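Local coordinates for protein transcriptional regulator, TetR family (Myxococcus xanthus DK 1622, PDB 5K7H) that probably binds cis-regulatory DNA as a TetR-family transcription regulator and binds isovaleryl-coenzyme A, at residues A[96-101]-A[188-193]. Residues are numbered along the deposited sequence; the frame is centred on the assembly and turned at random.
Sequences CMRHNI and IADGMV. With NI (nickel (II) ion), chain C.
M97 and I101, one helical turn apart on 96-101, face A189 and V193 on 188-193, the two helix segments running antiparallel at 145° with their axes 9.4 Å apart. R98 and A189 bring the backbones nearest, and the methyl of A189 is small enough to permit it. Against this alanine lies I101, whose CD1 sits 3.6 Å from A189 CA. CG1 of I101 is anti to the carbonyl carbon, and the extended chi2 carries CD1 across to the other helix, where it also meets M192 SD. M97 starts out anti to its own backbone N, and its unbranched thioether bends at chi3 (-76°). The M97 sulfur thereby comes to lie 3.8 Å from V193 CG2 and close to M192 CB. M97 and V193 lie alongside one another, pointing opposite ways, while beta-branched V193 offers CG2 both to M97 and to the aliphatic CG of R98.

At the border of this apolar patch stands R98. Its chain, extended from CG to NE, carries the guanidinium past V193 CG2, which lies over one face, to a salt bridge with D190 OD1 near its plane at the edge. The exact geometry is doubtful, because NH1 to OD1 is modelled at only 2.4 Å and this is one of two R98 conformers. E186 gives NH1 a second acidic partner. On another side of helix 89-104, H99 NE2 binds nickel at 1.9 Å, its ring also held through ND1 by the carbonyl oxygen of Q78.

F166 and V170 of helix 159-171 continue the apolar layer beside M97, and M192 touches S165 of the second subunit. An apolar seam bordered by a salt bridge thus joins helices 89-104 and 185-196 within the all-helical C-terminal domain of a TetR-family dimer.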
# COMPACT_ATOMS: atom_id res chain seq x y z
N CYS A 96 6.73 -6.24 -17.40
CA CYS A 96 7.10 -6.20 -15.99
C CYS A 96 5.86 -6.11 -15.11
O CYS A 96 5.79 -6.74 -14.05
CB CYS A 96 8.03 -5.01 -15.73
SG CYS A 96 8.89 -5.10 -14.14
N MET A 97 4.86 -5.33 -15.54
CA MET A 97 3.63 -5.22 -14.77
C MET A 97 2.89 -6.55 -14.72
O MET A 97 2.43 -6.98 -13.65
CB MET A 97 2.74 -4.13 -15.37
CG MET A 97 1.35 -4.03 -14.76
SD MET A 97 0.53 -2.47 -15.16
CE MET A 97 1.38 -1.36 -14.05
N ARG A 98 2.77 -7.23 -15.87
CA ARG A 98 2.09 -8.52 -15.90
C ARG A 98 2.77 -9.52 -14.98
O ARG A 98 2.12 -10.16 -14.14
CB ARG A 98 2.05 -9.06 -17.33
CG ARG A 98 1.08 -8.34 -18.23
CD ARG A 98 1.08 -8.93 -19.63
NE ARG A 98 0.11 -8.26 -20.50
CZ ARG A 98 -1.19 -8.57 -20.54
NH1 ARG A 98 -1.68 -9.54 -19.78
NH2 ARG A 98 -1.99 -7.91 -21.36
N HIS A 99 4.09 -9.68 -15.11
CA HIS A 99 4.81 -10.63 -14.27
C HIS A 99 4.69 -10.26 -12.80
O HIS A 99 4.57 -11.14 -11.94
CB HIS A 99 6.28 -10.70 -14.69
CG HIS A 99 6.50 -11.35 -16.02
ND1 HIS A 99 7.31 -12.46 -16.17
CD2 HIS A 99 6.02 -11.06 -17.25
CE1 HIS A 99 7.31 -12.82 -17.44
NE2 HIS A 99 6.54 -11.99 -18.12
N ASN A 100 4.73 -8.96 -12.49
CA ASN A 100 4.68 -8.54 -11.09
C ASN A 100 3.29 -8.76 -10.50
O ASN A 100 3.15 -9.13 -9.33
CB ASN A 100 5.10 -7.07 -10.97
CG ASN A 100 5.49 -6.69 -9.56
OD1 ASN A 100 5.10 -7.34 -8.59
ND2 ASN A 100 6.28 -5.63 -9.44
N ILE A 101 2.24 -8.52 -11.29
CA ILE A 101 0.88 -8.78 -10.82
C ILE A 101 0.68 -10.27 -10.56
O ILE A 101 0.12 -10.66 -9.53
CB ILE A 101 -0.15 -8.24 -11.83
CG1 ILE A 101 -0.14 -6.71 -11.81
CG2 ILE A 101 -1.56 -8.77 -11.52
CD1 ILE A 101 -1.04 -6.06 -12.85
N ILE A 188 -7.19 -8.66 -14.54
CA ILE A 188 -6.75 -7.46 -13.83
C ILE A 188 -5.46 -6.92 -14.44
O ILE A 188 -5.32 -5.71 -14.65
CB ILE A 188 -6.59 -7.77 -12.33
CG1 ILE A 188 -7.96 -8.10 -11.73
CG2 ILE A 188 -5.93 -6.60 -11.60
CD1 ILE A 188 -7.90 -8.61 -10.31
N ALA A 189 -4.51 -7.81 -14.75
CA ALA A 189 -3.27 -7.38 -15.37
C ALA A 189 -3.54 -6.66 -16.68
O ALA A 189 -2.97 -5.59 -16.94
CB ALA A 189 -2.35 -8.58 -15.60
N ASP A 190 -4.41 -7.22 -17.52
CA ASP A 190 -4.74 -6.58 -18.79
C ASP A 190 -5.32 -5.19 -18.55
O ASP A 190 -4.94 -4.22 -19.23
CB ASP A 190 -5.74 -7.44 -19.57
CG ASP A 190 -5.23 -8.85 -19.81
OD1 ASP A 190 -3.99 -9.03 -19.87
OD2 ASP A 190 -6.06 -9.77 -19.93
N GLY A 191 -6.23 -5.06 -17.59
CA GLY A 191 -6.83 -3.76 -17.32
C GLY A 191 -5.81 -2.72 -16.91
O GLY A 191 -5.81 -1.59 -17.40
N MET A 192 -4.92 -3.09 -15.98
CA MET A 192 -3.93 -2.13 -15.49
C MET A 192 -2.93 -1.76 -16.57
O MET A 192 -2.53 -0.59 -16.68
CB MET A 192 -3.22 -2.69 -14.27
CG MET A 192 -4.11 -2.86 -13.05
SD MET A 192 -3.17 -3.13 -11.54
CE MET A 192 -4.50 -3.13 -10.33
N VAL A 193 -2.51 -2.73 -17.39
CA VAL A 193 -1.55 -2.45 -18.45
C VAL A 193 -2.15 -1.45 -19.45
O VAL A 193 -1.52 -0.45 -19.80
CB VAL A 193 -1.13 -3.75 -19.14
CG1 VAL A 193 -0.35 -3.47 -20.43
CG2 VAL A 193 -0.27 -4.59 -18.20
NI NI C . 6.26 -12.28 -19.99